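PEPTIDE N-myristoyltransferase (Saccharomyces cerevisiae, PDB 1IIC) catalyses the transfer of myristate from myristoyl-CoA to the N-terminal glycine of protein substrates. Local coordinates at residues Q247-L252 and S368-L373; W193-E198 and N359-N364; K92-K97 and T257-E262. One frame throughout, in Å; residues are numbered along the deposited sequence.

Contact 1: Q247-L252 and S368-L373; sequences QSRFEL and SQDNTL
Arg249 and Phe250 meet Gln369 and Asp370 where two beta turns of the C-terminal half of this GNAT-like fold face each other: a type I turn, Gln247 to Phe250, leads off the end of helix 236-247, and a type II' turn, Ser368 to Asn371, follows strand 362-366. Each turn keeps its own backbone bond, Phe250 N to Gln247 O at 2.9 Å and Asn371 N to Ser368 O at 3.1 Å. Asp370 is buried. Its OD2 forms salt bridges with Arg414, the strongest partner of Asp370, and with Arg331; OD1 has two weaker partners, Tyr246 OH and Arg249 NH1 (3.3 Å, 129° at the hydrogen), guanidinium and carboxylate standing 82° apart. Arginine suits this place because its several N-H groups can be divided: NE donates to Tyr246 O and NH2 pairs with Asp325. The Gln369 amide is likewise occupied, OE1 accepting from Ser368 OG at 3.0 Å and NE2 donating to Tyr318 O. With CG opposite its carbonyl carbon (chi1 -56°), Phe250 directs its ring at the Gln369 turn. Arg249 CG lies over the centre of one ring face, 3.6 Å above the plane, and the far end packs on Gln369, Phe250 CE2 3.4 Å from Gln369 CA and Phe250 CZ 3.7 Å from Gln369 CB.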
loop_
_atom_site.group_PDB
_atom_site.type_symbol
_atom_site.label_atom_id
_atom_site.label_comp_id
_atom_site.label_asym_id
_atom_site.label_seq_id
_atom_site.Cartn_x
_atom_site.Cartn_y
_atom_site.Cartn_z
ATOM N N GLN A 247 14.560 -7.687 -3.721
ATOM C CA GLN A 247 13.837 -6.605 -4.410
ATOM C C GLN A 247 14.367 -6.196 -5.769
ATOM O O GLN A 247 13.606 -5.710 -6.617
ATOM C CB GLN A 247 13.874 -5.326 -3.580
ATOM C CG GLN A 247 12.687 -5.065 -2.730
ATOM C CD GLN A 247 12.285 -3.607 -2.789
ATOM O OE1 GLN A 247 13.124 -2.703 -2.721
ATOM N NE2 GLN A 247 10.999 -3.373 -2.915
ATOM N N SER A 248 15.681 -6.320 -5.941
ATOM C CA SER A 248 16.336 -5.926 -7.178
ATOM C C SER A 248 15.768 -6.627 -8.397
ATOM O O SER A 248 16.015 -6.204 -9.519
ATOM C CB SER A 248 17.843 -6.194 -7.091
ATOM O OG SER A 248 18.106 -7.588 -7.015
ATOM N N ARG A 249 15.001 -7.693 -8.183
ATOM C CA ARG A 249 14.416 -8.430 -9.302
ATOM C C ARG A 249 13.240 -7.674 -9.926
ATOM O O ARG A 249 12.943 -7.834 -11.107
ATOM C CB ARG A 249 13.927 -9.801 -8.835
ATOM C CG ARG A 249 12.674 -9.760 -7.963
ATOM C CD ARG A 249 12.368 -11.156 -7.445
ATOM N NE ARG A 249 13.547 -11.722 -6.787
ATOM C CZ ARG A 249 13.741 -13.016 -6.578
ATOM N NH1 ARG A 249 12.838 -13.899 -6.975
ATOM N NH2 ARG A 249 14.846 -13.427 -5.973
ATOM N N PHE A 250 12.568 -6.858 -9.121
ATOM C CA PHE A 250 11.412 -6.104 -9.592
ATOM C C PHE A 250 11.826 -4.861 -10.398
ATOM O O PHE A 250 12.960 -4.384 -10.285
ATOM C CB PHE A 250 10.541 -5.722 -8.384
ATOM C CG PHE A 250 10.110 -6.910 -7.542
ATOM C CD1 PHE A 250 10.418 -6.971 -6.182
ATOM C CD2 PHE A 250 9.420 -7.973 -8.118
ATOM C CE1 PHE A 250 10.047 -8.084 -5.401
ATOM C CE2 PHE A 250 9.044 -9.082 -7.359
ATOM C CZ PHE A 250 9.354 -9.146 -6.001
ATOM N N GLU A 251 10.915 -4.343 -11.217
ATOM C CA GLU A 251 11.217 -3.171 -12.028
ATOM C C GLU A 251 10.759 -1.860 -11.402
ATOM O O GLU A 251 11.259 -0.793 -11.763
ATOM C CB GLU A 251 10.625 -3.343 -13.431
ATOM C CG GLU A 251 11.261 -4.500 -14.218
ATOM C CD GLU A 251 10.643 -4.695 -15.587
ATOM O OE1 GLU A 251 9.446 -4.401 -15.739
ATOM O OE2 GLU A 251 11.340 -5.160 -16.511
ATOM N N LEU A 252 9.816 -1.934 -10.465
ATOM C CA LEU A 252 9.316 -0.739 -9.768
ATOM C C LEU A 252 9.423 -0.971 -8.262
ATOM O O LEU A 252 8.688 -1.783 -7.693
ATOM C CB LEU A 252 7.856 -0.457 -10.130
ATOM C CG LEU A 252 7.269 0.800 -9.471
ATOM C CD1 LEU A 252 8.012 2.039 -9.973
ATOM C CD2 LEU A 252 5.783 0.909 -9.794
ATOM N N SER A 368 0.944 -8.423 -6.740
ATOM C CA SER A 368 2.232 -7.811 -7.044
ATOM C C SER A 368 3.360 -8.723 -6.561
ATOM O O SER A 368 3.097 -9.812 -6.053
ATOM C CB SER A 368 2.330 -6.462 -6.347
ATOM O OG SER A 368 2.006 -6.594 -4.970
ATOM N N GLN A 369 4.607 -8.280 -6.725
ATOM C CA GLN A 369 5.774 -9.045 -6.285
ATOM C C GLN A 369 5.709 -10.486 -6.800
ATOM O O GLN A 369 5.280 -10.718 -7.933
ATOM C CB GLN A 369 5.838 -9.025 -4.751
ATOM C CG GLN A 369 6.008 -7.625 -4.148
ATOM C CD GLN A 369 5.187 -7.429 -2.887
ATOM O OE1 GLN A 369 3.954 -7.468 -2.919
ATOM N NE2 GLN A 369 5.863 -7.226 -1.766
ATOM N N ASP A 370 6.137 -11.448 -5.979
ATOM C CA ASP A 370 6.087 -12.861 -6.376
ATOM C C ASP A 370 4.863 -13.545 -5.762
ATOM O O ASP A 370 4.791 -14.769 -5.685
ATOM C CB ASP A 370 7.367 -13.588 -5.934
ATOM C CG ASP A 370 8.519 -13.391 -6.910
ATOM O OD1 ASP A 370 9.664 -13.152 -6.462
ATOM O OD2 ASP A 370 8.280 -13.480 -8.136
ATOM N N ASN A 371 3.889 -12.737 -5.351
ATOM C CA ASN A 371 2.676 -13.233 -4.702
ATOM C C ASN A 371 1.878 -14.352 -5.392
ATOM O O ASN A 371 1.348 -15.240 -4.711
ATOM C CB ASN A 371 1.744 -12.043 -4.386
ATOM C CG ASN A 371 2.332 -11.095 -3.345
ATOM O OD1 ASN A 371 1.641 -10.217 -2.823
ATOM N ND2 ASN A 371 3.611 -11.264 -3.047
ATOM N N THR A 372 1.777 -14.328 -6.720
ATOM C CA THR A 372 1.009 -15.366 -7.420
ATOM C C THR A 372 1.546 -16.786 -7.232
ATOM O O THR A 372 0.865 -17.759 -7.574
ATOM C CB THR A 372 0.893 -15.085 -8.942
ATOM O OG1 THR A 372 2.200 -15.068 -9.533
ATOM C CG2 THR A 372 0.184 -13.748 -9.185
ATOM N N LEU A 373 2.763 -16.917 -6.706
ATOM C CA LEU A 373 3.314 -18.248 -6.474
ATOM C C LEU A 373 2.608 -18.902 -5.294
ATOM O O LEU A 373 2.541 -20.132 -5.219
ATOM C CB LEU A 373 4.827 -18.197 -6.190
ATOM C CG LEU A 373 5.711 -17.786 -7.380
ATOM C CD1 LEU A 373 7.168 -17.687 -6.967
ATOM C CD2 LEU A 373 5.535 -18.779 -8.493
#

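Contact 2: W193-E198 and N359-N364; sequences WKKLYE and NMDVFN
Lys195 and Leu196, neighbours on the short helix 193-198, reach Asp361 and Val362 at the start of strand 362-366, one with a charge and the other with methyl groups. Lys195 is drawn out to full length: chi1 is 175°, with CG opposite the backbone N, and every later torsion is anti as well. This straight chain crosses the Asp361 side chain at about a right angle, its CD lying 3.5 Å from Asp361 CG, and it brings NZ to within 2.6 Å of Asp361 OD1. The ammonium meets that oxygen on its syn side, 27° out of the carboxylate plane. A long, flexible amine suits a partly exposed helix face from which a buried acid must be reached; the same NZ also donates to Asp311 O, and Gly313 N gives OD1 a second donor. Leu196 turns CG away from its own carbonyl carbon (chi1 -73°), which carries its branched end toward the strand. Leu196 CD1 rests 3.5 Å from Asp361 O, and Leu196 CD2 packs 3.8 Å from Val362 CB, two branched apolar side chains in contact beside the ion pair. Strand 362-366 runs between antiparallel strand 182-190, which leads into helix 193-198, and parallel strand 311-322; Phe363 packs on helix 334-357, which a Schellman motif ends with Asn359 as its C-prime residue, and Trp193 lies against helix 210-217.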
loop_
_atom_site.group_PDB
_atom_site.type_symbol
_atom_site.label_atom_id
_atom_site.label_comp_id
_atom_site.label_asym_id
_atom_site.label_seq_id
_atom_site.Cartn_x
_atom_site.Cartn_y
_atom_site.Cartn_z
ATOM N N TRP A 193 -13.461 -16.832 9.168
ATOM C CA TRP A 193 -14.608 -16.958 8.268
ATOM C C TRP A 193 -15.954 -16.634 8.887
ATOM O O TRP A 193 -16.671 -15.764 8.394
ATOM C CB TRP A 193 -14.706 -18.357 7.654
ATOM C CG TRP A 193 -15.709 -18.387 6.526
ATOM C CD1 TRP A 193 -15.473 -18.072 5.218
ATOM C CD2 TRP A 193 -17.120 -18.642 6.623
ATOM N NE1 TRP A 193 -16.641 -18.110 4.500
ATOM C CE2 TRP A 193 -17.668 -18.458 5.335
ATOM C CE3 TRP A 193 -17.973 -19.005 7.677
ATOM C CZ2 TRP A 193 -19.035 -18.626 5.066
ATOM C CZ3 TRP A 193 -19.339 -19.172 7.408
ATOM C CH2 TRP A 193 -19.851 -18.983 6.113
ATOM N N LYS A 194 -16.309 -17.342 9.952
ATOM C CA LYS A 194 -17.599 -17.132 10.595
ATOM C C LYS A 194 -17.936 -15.658 10.800
ATOM O O LYS A 194 -19.039 -15.232 10.492
ATOM C CB LYS A 194 -17.659 -17.885 11.924
ATOM C CG LYS A 194 -19.068 -17.981 12.495
ATOM C CD LYS A 194 -19.120 -18.856 13.744
ATOM C CE LYS A 194 -20.541 -18.961 14.276
ATOM N NZ LYS A 194 -21.463 -19.534 13.254
ATOM N N LYS A 195 -16.987 -14.877 11.308
ATOM C CA LYS A 195 -17.223 -13.450 11.529
ATOM C C LYS A 195 -17.325 -12.664 10.224
ATOM O O LYS A 195 -18.142 -11.753 10.116
ATOM C CB LYS A 195 -16.117 -12.847 12.398
ATOM C CG LYS A 195 -16.209 -11.337 12.589
ATOM C CD LYS A 195 -15.062 -10.817 13.449
ATOM C CE LYS A 195 -15.134 -9.316 13.646
ATOM N NZ LYS A 195 -14.002 -8.769 14.482
ATOM N N LEU A 196 -16.487 -12.989 9.243
ATOM C CA LEU A 196 -16.542 -12.289 7.960
ATOM C C LEU A 196 -17.929 -12.467 7.349
ATOM O O LEU A 196 -18.509 -11.531 6.792
ATOM C CB LEU A 196 -15.496 -12.848 6.987
ATOM C CG LEU A 196 -14.035 -12.485 7.263
ATOM C CD1 LEU A 196 -13.123 -13.228 6.284
ATOM C CD2 LEU A 196 -13.850 -10.973 7.124
ATOM N N TYR A 197 -18.457 -13.680 7.459
ATOM C CA TYR A 197 -19.765 -13.979 6.910
ATOM C C TYR A 197 -20.862 -13.205 7.634
ATOM O O TYR A 197 -21.714 -12.586 6.998
ATOM C CB TYR A 197 -20.041 -15.471 7.008
ATOM C CG TYR A 197 -21.368 -15.876 6.416
ATOM C CD1 TYR A 197 -21.676 -15.586 5.096
ATOM C CD2 TYR A 197 -22.308 -16.567 7.178
ATOM C CE1 TYR A 197 -22.899 -15.975 4.542
ATOM C CE2 TYR A 197 -23.528 -16.961 6.634
ATOM C CZ TYR A 197 -23.817 -16.664 5.319
ATOM O OH TYR A 197 -25.029 -17.065 4.796
ATOM N N GLU A 198 -20.838 -13.234 8.962
ATOM C CA GLU A 198 -21.837 -12.528 9.746
ATOM C C GLU A 198 -21.832 -11.006 9.566
ATOM O O GLU A 198 -22.865 -10.362 9.750
ATOM C CB GLU A 198 -21.697 -12.904 11.222
ATOM C CG GLU A 198 -22.511 -14.147 11.585
ATOM C CD GLU A 198 -22.161 -14.736 12.943
ATOM O OE1 GLU A 198 -22.007 -13.969 13.917
ATOM O OE2 GLU A 198 -22.054 -15.977 13.036
ATOM N N ASN A 359 -5.327 -11.363 15.829
ATOM C CA ASN A 359 -6.723 -10.971 15.723
ATOM C C ASN A 359 -7.115 -10.277 14.410
ATOM O O ASN A 359 -8.013 -9.436 14.387
ATOM C CB ASN A 359 -7.129 -10.102 16.927
ATOM C CG ASN A 359 -6.951 -10.826 18.265
ATOM O OD1 ASN A 359 -7.431 -11.953 18.451
ATOM N ND2 ASN A 359 -6.262 -10.176 19.205
ATOM N N MET A 360 -6.433 -10.616 13.321
ATOM C CA MET A 360 -6.799 -10.075 12.016
ATOM C C MET A 360 -7.918 -11.044 11.602
ATOM O O MET A 360 -7.818 -12.248 11.870
ATOM C CB MET A 360 -5.631 -10.174 11.017
ATOM C CG MET A 360 -4.399 -9.326 11.351
ATOM S SD MET A 360 -4.773 -7.567 11.442
ATOM C CE MET A 360 -5.210 -7.416 13.197
ATOM N N ASP A 361 -8.963 -10.536 10.956
ATOM C CA ASP A 361 -10.092 -11.374 10.551
ATOM C C ASP A 361 -10.030 -11.842 9.113
ATOM O O ASP A 361 -10.661 -12.830 8.752
ATOM C CB ASP A 361 -11.403 -10.625 10.788
ATOM C CG ASP A 361 -11.748 -10.522 12.256
ATOM O OD1 ASP A 361 -12.164 -9.430 12.705
ATOM O OD2 ASP A 361 -11.603 -11.543 12.964
ATOM N N VAL A 362 -9.275 -11.115 8.295
ATOM C CA VAL A 362 -9.102 -11.427 6.880
ATOM C C VAL A 362 -7.710 -10.894 6.541
ATOM O O VAL A 362 -7.235 -9.944 7.170
ATOM C CB VAL A 362 -10.201 -10.740 6.016
ATOM C CG1 VAL A 362 -10.192 -9.251 6.250
ATOM C CG2 VAL A 362 -9.994 -11.052 4.551
ATOM N N PHE A 363 -7.043 -11.522 5.578
ATOM C CA PHE A 363 -5.683 -11.136 5.197
ATOM C C PHE A 363 -5.705 -10.658 3.732
ATOM O O PHE A 363 -6.145 -11.377 2.840
ATOM C CB PHE A 363 -4.784 -12.363 5.394
ATOM C CG PHE A 363 -3.319 -12.056 5.547
ATOM C CD1 PHE A 363 -2.883 -10.916 6.211
ATOM C CD2 PHE A 363 -2.370 -12.952 5.074
ATOM C CE1 PHE A 363 -1.517 -10.671 6.399
ATOM C CE2 PHE A 363 -1.007 -12.719 5.255
ATOM C CZ PHE A 363 -0.578 -11.577 5.918
ATOM N N ASN A 364 -5.243 -9.437 3.494
ATOM C CA ASN A 364 -5.263 -8.870 2.157
ATOM C C ASN A 364 -3.930 -8.904 1.449
ATOM O O ASN A 364 -2.890 -8.649 2.044
ATOM C CB ASN A 364 -5.737 -7.420 2.212
ATOM C CG ASN A 364 -7.208 -7.293 2.544
ATOM O OD1 ASN A 364 -7.662 -6.233 2.964
ATOM N ND2 ASN A 364 -7.963 -8.368 2.341
#

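Contact 3: K92-K97 and T257-E262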
loop_
_atom_site.group_PDB
_atom_site.type_symbol
_atom_site.label_atom_id
_atom_site.label_comp_id
_atom_site.label_asym_id
_atom_site.label_seq_id
_atom_site.Cartn_x
_atom_site.Cartn_y
_atom_site.Cartn_z
ATOM N N LYS A 92 5.278 9.705 9.481
ATOM C CA LYS A 92 6.518 10.200 10.065
ATOM C C LYS A 92 7.766 9.427 9.676
ATOM O O LYS A 92 8.635 9.196 10.506
ATOM C CB LYS A 92 6.396 10.258 11.588
ATOM C CG LYS A 92 5.357 11.255 12.066
ATOM C CD LYS A 92 5.151 11.167 13.563
ATOM C CE LYS A 92 6.389 11.583 14.326
ATOM N NZ LYS A 92 6.157 11.422 15.792
ATOM N N SER A 93 7.849 9.008 8.420
ATOM C CA SER A 93 9.038 8.319 7.960
ATOM C C SER A 93 10.068 9.444 7.812
ATOM O O SER A 93 9.699 10.599 7.590
ATOM C CB SER A 93 8.780 7.644 6.614
ATOM O OG SER A 93 8.455 8.595 5.618
ATOM N N PRO A 94 11.367 9.132 7.946
ATOM C CA PRO A 94 12.411 10.158 7.824
ATOM C C PRO A 94 12.302 11.022 6.573
ATOM O O PRO A 94 12.103 10.513 5.464
ATOM C CB PRO A 94 13.704 9.344 7.859
ATOM C CG PRO A 94 13.283 8.008 7.338
ATOM C CD PRO A 94 11.968 7.793 8.042
ATOM N N GLY A 95 12.432 12.333 6.765
ATOM C CA GLY A 95 12.342 13.266 5.654
ATOM C C GLY A 95 10.967 13.904 5.517
ATOM O O GLY A 95 10.762 14.775 4.667
ATOM N N TRP A 96 10.022 13.481 6.355
ATOM C CA TRP A 96 8.669 14.018 6.296
ATOM C C TRP A 96 8.634 15.480 6.692
ATOM O O TRP A 96 9.524 15.959 7.385
ATOM C CB TRP A 96 7.728 13.238 7.216
ATOM C CG TRP A 96 7.978 13.431 8.682
ATOM C CD1 TRP A 96 8.933 12.816 9.440
ATOM C CD2 TRP A 96 7.234 14.270 9.579
ATOM N NE1 TRP A 96 8.825 13.211 10.751
ATOM C CE2 TRP A 96 7.792 14.105 10.865
ATOM C CE3 TRP A 96 6.147 15.147 9.420
ATOM C CZ2 TRP A 96 7.300 14.784 11.993
ATOM C CZ3 TRP A 96 5.658 15.825 10.543
ATOM C CH2 TRP A 96 6.238 15.636 11.810
ATOM N N LYS A 97 7.608 16.187 6.231
ATOM C CA LYS A 97 7.431 17.600 6.565
ATOM C C LYS A 97 5.950 17.921 6.717
ATOM O O LYS A 97 5.124 17.466 5.919
ATOM C CB LYS A 97 8.054 18.506 5.503
ATOM C CG LYS A 97 7.879 18.026 4.094
ATOM C CD LYS A 97 9.051 17.156 3.672
ATOM C CE LYS A 97 10.313 17.976 3.560
ATOM N NZ LYS A 97 10.129 19.096 2.605
ATOM N N THR A 257 16.576 3.497 2.570
ATOM C CA THR A 257 17.880 3.794 3.146
ATOM C C THR A 257 17.722 2.934 4.390
ATOM O O THR A 257 16.592 2.567 4.725
ATOM C CB THR A 257 18.015 5.268 3.571
ATOM O OG1 THR A 257 16.953 5.601 4.468
ATOM C CG2 THR A 257 17.973 6.188 2.358
ATOM N N LYS A 258 18.807 2.583 5.071
ATOM C CA LYS A 258 18.649 1.747 6.257
ATOM C C LYS A 258 17.741 2.417 7.273
ATOM O O LYS A 258 16.975 1.753 7.978
ATOM C CB LYS A 258 20.008 1.430 6.897
ATOM C CG LYS A 258 20.684 0.209 6.284
ATOM C CD LYS A 258 21.938 -0.222 7.039
ATOM C CE LYS A 258 22.588 -1.417 6.344
ATOM N NZ LYS A 258 23.952 -1.710 6.855
ATOM N N GLU A 259 17.825 3.738 7.337
ATOM C CA GLU A 259 17.019 4.507 8.269
ATOM C C GLU A 259 15.533 4.353 7.949
ATOM O O GLU A 259 14.741 4.005 8.817
ATOM C CB GLU A 259 17.437 5.975 8.208
ATOM C CG GLU A 259 16.634 6.890 9.090
ATOM C CD GLU A 259 17.134 8.316 9.015
ATOM O OE1 GLU A 259 17.475 8.761 7.893
ATOM O OE2 GLU A 259 17.179 8.988 10.069
ATOM N N GLU A 260 15.165 4.610 6.699
ATOM C CA GLU A 260 13.771 4.476 6.282
ATOM C C GLU A 260 13.313 3.053 6.534
ATOM O O GLU A 260 12.242 2.825 7.077
ATOM C CB GLU A 260 13.623 4.798 4.794
ATOM C CG GLU A 260 13.928 6.241 4.474
ATOM C CD GLU A 260 13.985 6.523 2.986
ATOM O OE1 GLU A 260 14.002 7.715 2.611
ATOM O OE2 GLU A 260 14.022 5.562 2.194
ATOM N N PHE A 261 14.148 2.096 6.150
ATOM C CA PHE A 261 13.821 0.689 6.324
ATOM C C PHE A 261 13.507 0.361 7.769
ATOM O O PHE A 261 12.502 -0.290 8.065
ATOM C CB PHE A 261 14.972 -0.196 5.854
ATOM C CG PHE A 261 14.641 -1.661 5.860
ATOM C CD1 PHE A 261 14.104 -2.272 4.728
ATOM C CD2 PHE A 261 14.809 -2.419 7.016
ATOM C CE1 PHE A 261 13.734 -3.622 4.752
ATOM C CE2 PHE A 261 14.441 -3.766 7.047
ATOM C CZ PHE A 261 13.902 -4.366 5.916
ATOM N N GLU A 262 14.365 0.807 8.676
ATOM C CA GLU A 262 14.158 0.532 10.090
ATOM C C GLU A 262 12.896 1.203 10.629
ATOM O O GLU A 262 12.135 0.605 11.388
ATOM C CB GLU A 262 15.383 0.977 10.893
ATOM C CG GLU A 262 15.236 0.753 12.372
ATOM C CD GLU A 262 16.566 0.798 13.101
ATOM O OE1 GLU A 262 16.559 0.726 14.350
ATOM O OE2 GLU A 262 17.615 0.902 12.424
#
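This is a small surface contact without hydrogen bonds, a proline at a turn corner packed against the first turn of helix 258-265; it joins the loop between helix 84-91 and strand 101-106, in the N-terminal half, to the C-terminal half. Pro94 does the touching on its side. Pro94 CG lies 3.4 Å from Glu260 CG and is also close to Glu260 CA, while Pro94 CB sits 3.8 Å from Glu259 CD. Glu260 thus offers its CG methylene to the apolar ring, and Glu259 its carboxylate end, with its CG a little further off. Glu259 reaches Pro94 because its chain runs out straight, with CG opposite the backbone N (chi1 178°), which lays its end alongside the proline CB. Glu260 instead swings CG away from its carbonyl carbon (chi1 -66°), placing that methylene against the ring while the extended chain carries the carboxylate toward the helix start, where OE2 accepts a weak bond from Thr257 N. Proline fits its corner too: its backbone angles suit the second position of the type II turn Ser93 to Trp96, and the positive phi of Gly95 suits the third. Ser93 and Pro94 also touch His263, one turn further along the helix. On the helix side, Thr257 OG1 accepts from Glu260 N at 3.0 Å with a nearly straight 169° angle, completing the reciprocal N-terminal pattern known as a capping box.

From the N terminus, the chain first passes 92-97, then helix 193-198, then 247-252 and 257-262, and finally 359-364 and 368-373. Contact 3 closes the loop from 92-97 to 257-262, contact 2 the one from 193-198 to 359-364, and contact 1 the one from 247-252 to 368-373. Every pair crosses and none nests. Contact 3 joins the two halves of the chain, whereas contact 2 holds the start of strand 362-366 and contact 1 the loop that follows it. Contacts 2 and 3 lie on opposite sides of the chain's centre, their centres about 32 Å apart; the centres of contacts 1 and 3 are about 22 Å apart.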